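Side-chain contacts in Ral guanine nucleotide dissociation stimulator-like 2 (Mus musculus, PDB 4JGW), which probably acts as a guanine nucleotide exchange factor through its CDC25-homology domain and may be an effector of Ras or Rap: residues T211-E216 / D446-L451; A215-N220 / V246-T251; L303-S308 / Q433-G438; G392-D397 / S427-L432. All coordinates share one frame; numbering follows the deposited sequence.

How the contacts relate
Following the chain from its N terminus, helix 203-219 comes first and serves two contacts. Contact 1 opens at 211-216 and stays open until 446-451, near the C terminus, so it spans the longest loop. Contact 2 starts from the same helix at 215-220 and closes early, on helix 244-264. Contact 3 opens next, at the turn 303-308, and closes at 433-438, all within the span of contact 1. Contact 4 lies wholly within that loop, joining helix 392-404 to helix 416-436. Contacts 2 and 3 are in series. They also touch, through a probable hydrogen bond from Gln433 NE2 to Phe218 O. All four belong to the Ras-GEF region, the catalytic part of the chain.

Contact 1. Residues T211-E216 / D446-L451; sequences TLLDAE and DIQQWL
CG of Gln448 stands beside the backbone N (chi1 -71°), and the chain bends at chi2 (-67°). This brings the amide round toward Leu213 of helix 203-219. Leu213 points back at it, also with CG beside its backbone N. The setting is a helix-helix crossing in the mainly helical CDC25-homology domain, between helix 203-219 and the short helix 445-453. The two segments cross at -73°. Their axes stay 12.3 Å apart, so the backbones do not meet and side chains span the gap.

The amide of Gln448 meets the branched end of Leu213 with OE1 and NE2 foremost, and the two methyls of Leu213 lie on either side of the amide plane. OE1 is 3.4 Å from CD2 of Leu213 and 3.6 Å from its CD1. NE2 of Gln448 sits 3.7 Å from CG of Leu213. These are van der Waals contacts, and no hydrogen bond joins the segments. The amide is instead held by Gln209, one turn earlier on helix 203-219, whose OE1 pairs with Gln448 NE2. This bond restricts the rotation of the amide. Leu212 adds a looser touch, with CD2 at 4.2 Å from Gln448 NE2. Gln252 of helix 244-264 also touches Leu213. Leu451 completes the apolar part from one turn after Gln448. The side chains of Leu451 and Leu213 run alongside each other, pointing contrary ways, and their CD1 methyls are 3.9 Å apart.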
loop_
_atom_site.group_PDB
_atom_site.type_symbol
_atom_site.label_atom_id
_atom_site.label_comp_id
_atom_site.label_asym_id
_atom_site.label_seq_id
_atom_site.Cartn_x
_atom_site.Cartn_y
_atom_site.Cartn_z
ATOM N N THR A 211 1.909 16.484 5.759
ATOM C CA THR A 211 0.839 15.712 5.129
ATOM C C THR A 211 0.890 15.783 3.599
ATOM O O THR A 211 0.639 14.783 2.926
ATOM C CB THR A 211 -0.551 16.134 5.657
ATOM O OG1 THR A 211 -0.539 16.113 7.088
ATOM C CG2 THR A 211 -1.634 15.185 5.164
ATOM N N LEU A 212 1.234 16.953 3.062
ATOM C CA LEU A 212 1.406 17.120 1.616
ATOM C C LEU A 212 2.460 16.161 1.060
ATOM O O LEU A 212 2.247 15.534 0.023
ATOM C CB LEU A 212 1.776 18.567 1.275
ATOM C CG LEU A 212 1.713 18.995 -0.195
ATOM C CD1 LEU A 212 0.270 19.193 -0.657
ATOM C CD2 LEU A 212 2.512 20.268 -0.409
ATOM N N LEU A 213 3.588 16.053 1.758
ATOM C CA LEU A 213 4.663 15.148 1.359
ATOM C C LEU A 213 4.262 13.681 1.535
ATOM O O LEU A 213 4.514 12.857 0.652
ATOM C CB LEU A 213 5.948 15.452 2.137
ATOM C CG LEU A 213 6.656 16.791 1.888
ATOM C CD1 LEU A 213 7.608 17.106 3.030
ATOM C CD2 LEU A 213 7.395 16.807 0.551
ATOM N N ASP A 214 3.635 13.368 2.670
ATOM C CA ASP A 214 3.162 12.014 2.959
ATOM C C ASP A 214 2.072 11.557 1.992
ATOM O O ASP A 214 2.078 10.404 1.549
ATOM C CB ASP A 214 2.641 11.909 4.397
ATOM C CG ASP A 214 3.743 12.002 5.435
ATOM O OD1 ASP A 214 4.888 11.582 5.155
ATOM O OD2 ASP A 214 3.457 12.497 6.544
ATOM N N ALA A 215 1.146 12.464 1.671
ATOM C CA ALA A 215 0.006 12.152 0.805
ATOM C C ALA A 215 0.426 11.768 -0.609
ATOM O O ALA A 215 -0.028 10.749 -1.131
ATOM C CB ALA A 215 -0.993 13.312 0.771
ATOM N N GLU A 216 1.297 12.573 -1.221
ATOM C CA GLU A 216 1.726 12.311 -2.597
ATOM C C GLU A 216 2.533 11.018 -2.724
ATOM O O GLU A 216 2.444 10.330 -3.741
ATOM C CB GLU A 216 2.447 13.516 -3.231
ATOM C CG GLU A 216 3.800 13.887 -2.636
ATOM C CD GLU A 216 4.516 14.994 -3.414
ATOM O OE1 GLU A 216 4.015 15.413 -4.484
ATOM O OE2 GLU A 216 5.587 15.445 -2.950
ATOM N N ASP A 446 8.707 27.919 2.182
ATOM C CA ASP A 446 9.699 28.084 3.249
ATOM C C ASP A 446 9.750 26.938 4.266
ATOM O O ASP A 446 10.826 26.610 4.765
ATOM C CB ASP A 446 9.550 29.443 3.940
ATOM C CG ASP A 446 10.067 30.587 3.081
ATOM O OD1 ASP A 446 9.331 31.040 2.177
ATOM O OD2 ASP A 446 11.213 31.034 3.310
ATOM N N ILE A 447 8.602 26.334 4.571
ATOM C CA ILE A 447 8.582 25.128 5.409
ATOM C C ILE A 447 9.231 23.967 4.654
ATOM O O ILE A 447 10.011 23.201 5.229
ATOM C CB ILE A 447 7.155 24.738 5.882
ATOM C CG1 ILE A 447 6.534 25.868 6.707
ATOM C CG2 ILE A 447 7.190 23.443 6.706
ATOM C CD1 ILE A 447 5.072 25.667 7.053
ATOM N N GLN A 448 8.920 23.861 3.362
ATOM C CA GLN A 448 9.505 22.834 2.498
ATOM C C GLN A 448 11.026 22.964 2.406
ATOM O O GLN A 448 11.740 21.962 2.483
ATOM C CB GLN A 448 8.876 22.862 1.098
ATOM C CG GLN A 448 7.431 22.358 1.034
ATOM C CD GLN A 448 7.285 20.870 1.337
ATOM O OE1 GLN A 448 8.217 20.083 1.157
ATOM N NE2 GLN A 448 6.102 20.480 1.793
ATOM N N GLN A 449 11.512 24.198 2.256
ATOM C CA GLN A 449 12.950 24.472 2.197
ATOM C C GLN A 449 13.655 24.092 3.504
ATOM O O GLN A 449 14.769 23.564 3.480
ATOM C CB GLN A 449 13.218 25.941 1.843
ATOM C CG GLN A 449 14.681 26.252 1.517
ATOM C CD GLN A 449 14.890 27.645 0.943
ATOM O OE1 GLN A 449 14.286 28.620 1.398
ATOM N NE2 GLN A 449 15.758 27.745 -0.059
ATOM N N TRP A 450 12.999 24.358 4.633
ATOM C CA TRP A 450 13.516 23.969 5.945
ATOM C C TRP A 450 13.594 22.446 6.094
ATOM O O TRP A 450 14.600 21.917 6.575
ATOM C CB TRP A 450 12.673 24.584 7.069
ATOM C CG TRP A 450 13.006 24.047 8.436
ATOM C CD1 TRP A 450 14.097 24.355 9.196
ATOM C CD2 TRP A 450 12.238 23.106 9.201
ATOM N NE1 TRP A 450 14.059 23.666 10.385
ATOM C CE2 TRP A 450 12.930 22.890 10.413
ATOM C CE3 TRP A 450 11.034 22.422 8.975
ATOM C CZ2 TRP A 450 12.458 22.021 11.403
ATOM C CZ3 TRP A 450 10.565 21.557 9.961
ATOM C CH2 TRP A 450 11.277 21.365 11.158
ATOM N N LEU A 451 12.535 21.755 5.675
ATOM C CA LEU A 451 12.481 20.290 5.710
ATOM C C LEU A 451 13.568 19.639 4.853
ATOM O O LEU A 451 14.113 18.599 5.221
ATOM C CB LEU A 451 11.099 19.790 5.277
ATOM C CG LEU A 451 9.947 19.938 6.274
ATOM C CD1 LEU A 451 8.609 19.870 5.557
ATOM C CD2 LEU A 451 10.027 18.884 7.375
#

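Contact 2. Residues A215-N220 / V246-T251; sequences AELFLN and VRATVT
Leu217 makes most of this contact, laying its two methyls against Ala248. CD2 of Leu217 is 3.8 Å from CB of Ala248. CD1 of Leu217 turns to the backbone instead and lies 3.6 Å from O of Ala248. Leu217 carries CG beside its backbone N (chi1 -73°), and its side chain leaves the helix toward Ala248. A second touch involves Thr249. Its OG1 is 3.9 Å from CB of Leu217 and 3.8 Å from O of Leu217. The latter distance is too long for a hydrogen bond, and none crosses between the segments.

The backbones come close here. CA of Leu217 and CA of Thr249 are 5.8 Å apart, a close approach consistent with the small side chain of Ala248. The hydroxyl of Thr249 is positioned from within its own helix. It bonds to the carbonyl O of Ser245, one turn back, which leaves this polar atom satisfied at the interface.

The contact packs the C-terminal turn of helix 203-219 on the first turns of helix 244-264, within the CDC25-homology domain. Beyond Leu217, Phe218 packs on Leu429 and Leu432 of helix 416-436. Helix 203-219 thus touches both helix 244-264 and helix 416-436.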
loop_
_atom_site.group_PDB
_atom_site.type_symbol
_atom_site.label_atom_id
_atom_site.label_comp_id
_atom_site.label_asym_id
_atom_site.label_seq_id
_atom_site.Cartn_x
_atom_site.Cartn_y
_atom_site.Cartn_z
ATOM N N ALA A 215 1.146 12.464 1.671
ATOM C CA ALA A 215 0.006 12.152 0.805
ATOM C C ALA A 215 0.426 11.768 -0.609
ATOM O O ALA A 215 -0.028 10.749 -1.131
ATOM C CB ALA A 215 -0.993 13.312 0.771
ATOM N N GLU A 216 1.297 12.573 -1.221
ATOM C CA GLU A 216 1.726 12.311 -2.597
ATOM C C GLU A 216 2.533 11.018 -2.724
ATOM O O GLU A 216 2.444 10.330 -3.741
ATOM C CB GLU A 216 2.447 13.516 -3.231
ATOM C CG GLU A 216 3.800 13.887 -2.636
ATOM C CD GLU A 216 4.516 14.994 -3.414
ATOM O OE1 GLU A 216 4.015 15.413 -4.484
ATOM O OE2 GLU A 216 5.587 15.445 -2.950
ATOM N N LEU A 217 3.299 10.688 -1.682
ATOM C CA LEU A 217 3.998 9.405 -1.614
ATOM C C LEU A 217 3.015 8.243 -1.470
ATOM O O LEU A 217 3.189 7.196 -2.097
ATOM C CB LEU A 217 5.013 9.386 -0.466
ATOM C CG LEU A 217 6.294 10.204 -0.656
ATOM C CD1 LEU A 217 7.007 10.358 0.666
ATOM C CD2 LEU A 217 7.223 9.587 -1.698
ATOM N N PHE A 218 1.985 8.434 -0.650
ATOM C CA PHE A 218 0.965 7.409 -0.460
ATOM C C PHE A 218 0.129 7.208 -1.725
ATOM O O PHE A 218 -0.312 6.092 -2.007
ATOM C CB PHE A 218 0.075 7.726 0.749
ATOM C CG PHE A 218 -1.042 6.734 0.956
ATOM C CD1 PHE A 218 -0.767 5.386 1.177
ATOM C CD2 PHE A 218 -2.368 7.150 0.924
ATOM C CE1 PHE A 218 -1.796 4.471 1.360
ATOM C CE2 PHE A 218 -3.404 6.241 1.110
ATOM C CZ PHE A 218 -3.117 4.898 1.325
ATOM N N LEU A 219 -0.073 8.285 -2.483
ATOM C CA LEU A 219 -0.776 8.208 -3.767
ATOM C C LEU A 219 0.064 7.538 -4.850
ATOM O O LEU A 219 -0.481 6.892 -5.750
ATOM C CB LEU A 219 -1.226 9.594 -4.238
ATOM C CG LEU A 219 -2.425 10.219 -3.524
ATOM C CD1 LEU A 219 -2.742 11.597 -4.102
ATOM C CD2 LEU A 219 -3.637 9.308 -3.615
ATOM N N ASN A 220 1.383 7.698 -4.760
ATOM C CA ASN A 220 2.315 7.065 -5.694
ATOM C C ASN A 220 2.665 5.624 -5.303
ATOM O O ASN A 220 3.420 4.948 -6.005
ATOM C CB ASN A 220 3.590 7.905 -5.837
ATOM C CG ASN A 220 3.363 9.201 -6.605
ATOM O OD1 ASN A 220 2.725 9.213 -7.657
ATOM N ND2 ASN A 220 3.901 10.299 -6.084
ATOM N N VAL A 246 7.342 1.862 -1.870
ATOM C CA VAL A 246 7.273 1.562 -0.438
ATOM C C VAL A 246 8.470 2.191 0.277
ATOM O O VAL A 246 8.312 2.832 1.320
ATOM C CB VAL A 246 7.228 0.035 -0.157
ATOM C CG1 VAL A 246 7.168 -0.244 1.343
ATOM C CG2 VAL A 246 6.041 -0.610 -0.857
ATOM N N ARG A 247 9.658 2.009 -0.300
ATOM C CA ARG A 247 10.903 2.562 0.239
ATOM C C ARG A 247 10.833 4.079 0.419
ATOM O O ARG A 247 11.244 4.598 1.455
ATOM C CB ARG A 247 12.090 2.190 -0.657
ATOM N N ALA A 248 10.288 4.773 -0.581
ATOM C CA ALA A 248 10.154 6.234 -0.548
ATOM C C ALA A 248 9.210 6.726 0.555
ATOM O O ALA A 248 9.424 7.796 1.127
ATOM C CB ALA A 248 9.711 6.759 -1.910
ATOM N N THR A 249 8.172 5.940 0.841
ATOM C CA THR A 249 7.246 6.223 1.937
ATOM C C THR A 249 7.933 6.044 3.296
ATOM O O THR A 249 7.735 6.845 4.213
ATOM C CB THR A 249 5.985 5.320 1.851
ATOM O OG1 THR A 249 5.273 5.604 0.641
ATOM C CG2 THR A 249 5.058 5.549 3.033
ATOM N N VAL A 250 8.737 4.989 3.411
ATOM C CA VAL A 250 9.441 4.672 4.655
ATOM C C VAL A 250 10.569 5.679 4.911
ATOM O O VAL A 250 10.794 6.084 6.053
ATOM C CB VAL A 250 9.981 3.214 4.657
ATOM C CG1 VAL A 250 10.815 2.931 5.907
ATOM C CG2 VAL A 250 8.828 2.217 4.562
ATOM N N THR A 251 11.252 6.084 3.840
ATOM C CA THR A 251 12.330 7.068 3.916
ATOM C C THR A 251 11.823 8.388 4.503
ATOM O O THR A 251 12.426 8.922 5.436
ATOM C CB THR A 251 12.989 7.307 2.530
ATOM O OG1 THR A 251 13.404 6.054 1.972
ATOM C CG2 THR A 251 14.206 8.224 2.648
#

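Contact 3. Residues L303-S308 / Q433-G438; sequences LLRNFS and QKECRG
This is a single salt bridge near the surface, between the turn that follows helix 284-303 and the C-terminal part of helix 416-436. Arg305 and Glu435 carry it alone. NH1 of Arg305 lies 2.7 Å from OE2 of Glu435, while NH2 of Arg305 is 3.7 Å from the same oxygen. The grip is therefore one-sided, not a paired, two-oxygen fork. The side chains cross at about a right angle, and the guanidinium and carboxylate planes are 61° apart.

Glu435 stretches out to meet the arginine, with CG anti to the backbone N and the chain extended beyond it. Arg305 instead bends at chi3 (63°) to bring its NH1 across. Arg305 is the first residue to leave the helical conformation after helix 284-303; its positive phi (62°) belongs to a Schellman motif. The next residue, Asn306, is the N-cap of helix 307-318, and its OD1 accepts from the backbone N of Ser309. Helix 284-303 thus passes into helix 307-318 through a short turn within the CDC25-homology domain. Asn306 ND2 also bonds to Asp214 and Thr211 of helix 203-219, and the backbone of Arg305 pairs with Val388.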
loop_
_atom_site.group_PDB
_atom_site.type_symbol
_atom_site.label_atom_id
_atom_site.label_comp_id
_atom_site.label_asym_id
_atom_site.label_seq_id
_atom_site.Cartn_x
_atom_site.Cartn_y
_atom_site.Cartn_z
ATOM N N LEU A 303 -5.535 15.544 13.453
ATOM C CA LEU A 303 -6.726 16.279 13.026
ATOM C C LEU A 303 -6.863 16.264 11.506
ATOM O O LEU A 303 -7.975 16.306 10.979
ATOM C CB LEU A 303 -6.691 17.722 13.548
ATOM C CG LEU A 303 -6.795 17.925 15.065
ATOM C CD1 LEU A 303 -6.242 19.285 15.478
ATOM C CD2 LEU A 303 -8.232 17.756 15.559
ATOM N N LEU A 304 -5.725 16.199 10.817
ATOM C CA LEU A 304 -5.692 16.056 9.363
ATOM C C LEU A 304 -5.778 14.593 8.924
ATOM O O LEU A 304 -5.785 14.303 7.726
ATOM C CB LEU A 304 -4.422 16.691 8.792
ATOM C CG LEU A 304 -4.316 18.218 8.762
ATOM C CD1 LEU A 304 -2.894 18.621 8.428
ATOM C CD2 LEU A 304 -5.300 18.835 7.771
ATOM N N ARG A 305 -5.841 13.686 9.899
ATOM C CA ARG A 305 -5.883 12.237 9.661
ATOM C C ARG A 305 -4.625 11.705 8.962
ATOM O O ARG A 305 -4.686 10.736 8.199
ATOM C CB ARG A 305 -7.156 11.828 8.904
ATOM C CG ARG A 305 -8.454 12.046 9.676
ATOM C CD ARG A 305 -9.641 11.422 8.946
ATOM N NE ARG A 305 -9.511 9.966 8.839
ATOM C CZ ARG A 305 -10.350 9.174 8.177
ATOM N NH1 ARG A 305 -11.405 9.679 7.548
ATOM N NH2 ARG A 305 -10.133 7.865 8.146
ATOM N N ASN A 306 -3.490 12.351 9.224
ATOM C CA ASN A 306 -2.200 11.868 8.753
ATOM C C ASN A 306 -1.558 11.023 9.848
ATOM O O ASN A 306 -0.725 11.503 10.620
ATOM C CB ASN A 306 -1.294 13.035 8.336
ATOM C CG ASN A 306 0.077 12.579 7.833
ATOM O OD1 ASN A 306 0.336 11.386 7.656
ATOM N ND2 ASN A 306 0.959 13.542 7.597
ATOM N N PHE A 307 -1.969 9.759 9.911
ATOM C CA PHE A 307 -1.507 8.847 10.955
ATOM C C PHE A 307 -0.074 8.370 10.725
ATOM O O PHE A 307 0.561 7.848 11.641
ATOM C CB PHE A 307 -2.474 7.670 11.117
ATOM C CG PHE A 307 -3.864 8.087 11.516
ATOM C CD1 PHE A 307 -4.874 8.195 10.561
ATOM C CD2 PHE A 307 -4.162 8.386 12.842
ATOM C CE1 PHE A 307 -6.163 8.590 10.925
ATOM C CE2 PHE A 307 -5.449 8.780 13.216
ATOM C CZ PHE A 307 -6.450 8.883 12.253
ATOM N N SER A 308 0.428 8.558 9.505
ATOM C CA SER A 308 1.822 8.266 9.190
ATOM C C SER A 308 2.774 9.182 9.968
ATOM O O SER A 308 3.706 8.704 10.622
ATOM C CB SER A 308 2.075 8.387 7.686
ATOM O OG SER A 308 3.410 8.034 7.373
ATOM N N GLN A 433 -6.385 5.302 -0.631
ATOM C CA GLN A 433 -5.779 6.156 -1.648
ATOM C C GLN A 433 -6.779 7.136 -2.261
ATOM O O GLN A 433 -6.445 8.301 -2.469
ATOM C CB GLN A 433 -5.098 5.325 -2.738
ATOM C CG GLN A 433 -3.693 4.859 -2.376
ATOM C CD GLN A 433 -3.063 3.983 -3.445
ATOM O OE1 GLN A 433 -3.721 3.122 -4.029
ATOM N NE2 GLN A 433 -1.776 4.194 -3.698
ATOM N N LYS A 434 -8.000 6.676 -2.541
ATOM C CA LYS A 434 -9.019 7.556 -3.119
ATOM C C LYS A 434 -9.520 8.594 -2.104
ATOM O O LYS A 434 -9.891 9.706 -2.481
ATOM C CB LYS A 434 -10.172 6.759 -3.764
ATOM C CG LYS A 434 -11.537 6.854 -3.078
ATOM C CD LYS A 434 -11.726 5.759 -2.048
ATOM C CE LYS A 434 -12.779 6.135 -1.023
ATOM N NZ LYS A 434 -12.714 5.242 0.167
ATOM N N GLU A 435 -9.512 8.227 -0.823
ATOM C CA GLU A 435 -9.864 9.156 0.245
ATOM C C GLU A 435 -8.752 10.190 0.445
ATOM O O GLU A 435 -9.028 11.352 0.747
ATOM C CB GLU A 435 -10.148 8.410 1.548
ATOM C CG GLU A 435 -11.052 9.180 2.510
ATOM C CD GLU A 435 -11.130 8.555 3.894
ATOM O OE1 GLU A 435 -11.081 7.309 4.004
ATOM O OE2 GLU A 435 -11.248 9.317 4.878
ATOM N N CYS A 436 -7.504 9.756 0.260
ATOM C CA CYS A 436 -6.331 10.632 0.320
ATOM C C CYS A 436 -6.369 11.732 -0.746
ATOM O O CYS A 436 -5.865 12.837 -0.524
ATOM C CB CYS A 436 -5.046 9.813 0.180
ATOM S SG CYS A 436 -3.516 10.765 0.332
ATOM N N ARG A 437 -6.972 11.421 -1.894
ATOM C CA ARG A 437 -7.151 12.385 -2.987
ATOM C C ARG A 437 -8.003 13.589 -2.572
ATOM O O ARG A 437 -7.919 14.656 -3.183
ATOM C CB ARG A 437 -7.757 11.702 -4.221
ATOM C CG ARG A 437 -6.848 10.656 -4.852
ATOM C CD ARG A 437 -7.392 10.114 -6.163
ATOM N NE ARG A 437 -6.451 9.174 -6.774
ATOM C CZ ARG A 437 -6.524 7.848 -6.670
ATOM N NH1 ARG A 437 -7.510 7.274 -5.991
ATOM N NH2 ARG A 437 -5.613 7.088 -7.259
ATOM N N GLY A 438 -8.804 13.406 -1.520
ATOM C CA GLY A 438 -9.658 14.458 -0.967
ATOM C C GLY A 438 -8.942 15.651 -0.347
ATOM O O GLY A 438 -9.555 16.705 -0.158
#

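Contact 4. Residues G392-D397 / S427-L432; sequences GTFLKD and SELLRL
Segments 392-397 and 427-432 are helical and run nearly antiparallel, their directions 165° apart and their axes separated by 12.0 Å. Across this wide gap the nearest CA atoms are those of Phe394 and Leu429, at 8.3 Å. The Phe394 ring bridges the gap. Phe394 sets CG beside its backbone N and projects toward helix 416-436.

Leu429 covers one face of the ring. Its CD1 stands 3.6 Å from the centroid of the Phe394 ring and only 9° off the normal, a CH-pi contact over the middle of the ring. Leu432, one turn later by sequence, reaches the far end. Its CD1 is 3.6 Å from CZ of Phe394.

These two helices follow each other in the chain and form a helical hairpin. It probably corresponds to the helical hairpin of Ras-family exchange factors, which in Sos helps to open the nucleotide site of the bound G protein.

Glu428 marks the more polar border. Its extended chain runs slantwise to the ring, the carboxylate and ring planes 66° apart, and OE1 comes to 3.7 Å from CE2 of Phe394. Elsewhere Phe394 touches Pro389, and Leu432 touches Val387.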
loop_
_atom_site.group_PDB
_atom_site.type_symbol
_atom_site.label_atom_id
_atom_site.label_comp_id
_atom_site.label_asym_id
_atom_site.label_seq_id
_atom_site.Cartn_x
_atom_site.Cartn_y
_atom_site.Cartn_z
ATOM N N GLY A 392 3.351 0.972 7.891
ATOM C CA GLY A 392 3.989 -0.116 8.641
ATOM C C GLY A 392 3.051 -1.203 9.133
ATOM O O GLY A 392 3.425 -2.375 9.177
ATOM N N THR A 393 1.833 -0.812 9.498
ATOM C CA THR A 393 0.807 -1.751 9.953
ATOM C C THR A 393 0.335 -2.669 8.819
ATOM O O THR A 393 0.074 -3.852 9.041
ATOM C CB THR A 393 -0.398 -1.009 10.569
ATOM O OG1 THR A 393 0.071 0.056 11.407
ATOM C CG2 THR A 393 -1.254 -1.959 11.403
ATOM N N PHE A 394 0.229 -2.117 7.611
ATOM C CA PHE A 394 -0.136 -2.894 6.428
ATOM C C PHE A 394 1.015 -3.793 5.983
ATOM O O PHE A 394 0.792 -4.915 5.523
ATOM C CB PHE A 394 -0.569 -1.973 5.282
ATOM C CG PHE A 394 -1.888 -1.293 5.518
ATOM C CD1 PHE A 394 -1.948 -0.069 6.178
ATOM C CD2 PHE A 394 -3.074 -1.883 5.090
ATOM C CE1 PHE A 394 -3.167 0.557 6.404
ATOM C CE2 PHE A 394 -4.299 -1.262 5.312
ATOM C CZ PHE A 394 -4.345 -0.040 5.969
ATOM N N LEU A 395 2.241 -3.295 6.126
ATOM C CA LEU A 395 3.431 -4.080 5.805
ATOM C C LEU A 395 3.574 -5.273 6.752
ATOM O O LEU A 395 3.973 -6.358 6.329
ATOM C CB LEU A 395 4.692 -3.208 5.830
ATOM C CG LEU A 395 4.771 -2.043 4.837
ATOM C CD1 LEU A 395 5.981 -1.175 5.133
ATOM C CD2 LEU A 395 4.798 -2.524 3.388
ATOM N N LYS A 396 3.218 -5.067 8.019
ATOM C CA LYS A 396 3.276 -6.117 9.033
ATOM C C LYS A 396 2.216 -7.198 8.800
ATOM O O LYS A 396 2.526 -8.392 8.838
ATOM C CB LYS A 396 3.127 -5.532 10.441
ATOM C CG LYS A 396 3.893 -6.309 11.499
ATOM C CD LYS A 396 3.081 -6.514 12.769
ATOM C CE LYS A 396 3.826 -7.432 13.737
ATOM N NZ LYS A 396 2.913 -8.124 14.686
ATOM N N ASP A 397 0.974 -6.777 8.562
ATOM C CA ASP A 397 -0.120 -7.708 8.274
ATOM C C ASP A 397 0.186 -8.584 7.061
ATOM O O ASP A 397 -0.113 -9.781 7.060
ATOM C CB ASP A 397 -1.439 -6.959 8.062
ATOM C CG ASP A 397 -1.955 -6.303 9.331
ATOM O OD1 ASP A 397 -1.661 -6.806 10.438
ATOM O OD2 ASP A 397 -2.662 -5.280 9.219
ATOM N N SER A 427 -6.998 -3.902 -1.314
ATOM C CA SER A 427 -8.191 -3.111 -1.625
ATOM C C SER A 427 -8.476 -2.061 -0.550
ATOM O O SER A 427 -9.021 -0.999 -0.851
ATOM C CB SER A 427 -9.413 -4.009 -1.855
ATOM O OG SER A 427 -9.815 -4.665 -0.665
ATOM N N GLU A 428 -8.105 -2.364 0.694
ATOM C CA GLU A 428 -8.164 -1.393 1.791
ATOM C C GLU A 428 -7.237 -0.216 1.502
ATOM O O GLU A 428 -7.597 0.940 1.720
ATOM C CB GLU A 428 -7.762 -2.037 3.120
ATOM C CG GLU A 428 -8.735 -3.070 3.667
ATOM C CD GLU A 428 -8.184 -3.806 4.884
ATOM O OE1 GLU A 428 -7.480 -3.174 5.706
ATOM O OE2 GLU A 428 -8.458 -5.019 5.019
ATOM N N LEU A 429 -6.044 -0.529 1.004
ATOM C CA LEU A 429 -5.048 0.470 0.639
ATOM C C LEU A 429 -5.550 1.318 -0.537
ATOM O O LEU A 429 -5.372 2.539 -0.550
ATOM C CB LEU A 429 -3.727 -0.228 0.295
ATOM C CG LEU A 429 -2.391 0.165 0.947
ATOM C CD1 LEU A 429 -2.520 0.626 2.399
ATOM C CD2 LEU A 429 -1.414 -1.004 0.854
ATOM N N LEU A 430 -6.196 0.665 -1.506
ATOM C CA LEU A 430 -6.801 1.349 -2.654
ATOM C C LEU A 430 -7.906 2.325 -2.243
ATOM O O LEU A 430 -7.992 3.426 -2.782
ATOM C CB LEU A 430 -7.356 0.345 -3.668
ATOM C CG LEU A 430 -6.389 -0.429 -4.565
ATOM C CD1 LEU A 430 -7.115 -1.584 -5.235
ATOM C CD2 LEU A 430 -5.749 0.480 -5.613
ATOM N N ARG A 431 -8.742 1.917 -1.290
ATOM C CA ARG A 431 -9.818 2.779 -0.800
ATOM C C ARG A 431 -9.283 3.933 0.056
ATOM O O ARG A 431 -9.904 4.989 0.135
ATOM C CB ARG A 431 -10.880 1.970 -0.039
ATOM C CG ARG A 431 -10.692 1.933 1.464
ATOM C CD ARG A 431 -11.866 1.283 2.179
ATOM N NE ARG A 431 -12.033 1.822 3.529
ATOM C CZ ARG A 431 -11.338 1.435 4.599
ATOM N NH1 ARG A 431 -10.406 0.493 4.503
ATOM N NH2 ARG A 431 -11.580 1.999 5.774
ATOM N N LEU A 432 -8.136 3.724 0.700
ATOM C CA LEU A 432 -7.497 4.788 1.467
ATOM C C LEU A 432 -6.806 5.784 0.536
ATOM O O LEU A 432 -6.671 6.961 0.870
ATOM C CB LEU A 432 -6.516 4.222 2.501
ATOM C CG LEU A 432 -7.138 3.540 3.729
ATOM C CD1 LEU A 432 -6.105 2.695 4.446
ATOM C CD2 LEU A 432 -7.776 4.546 4.688
#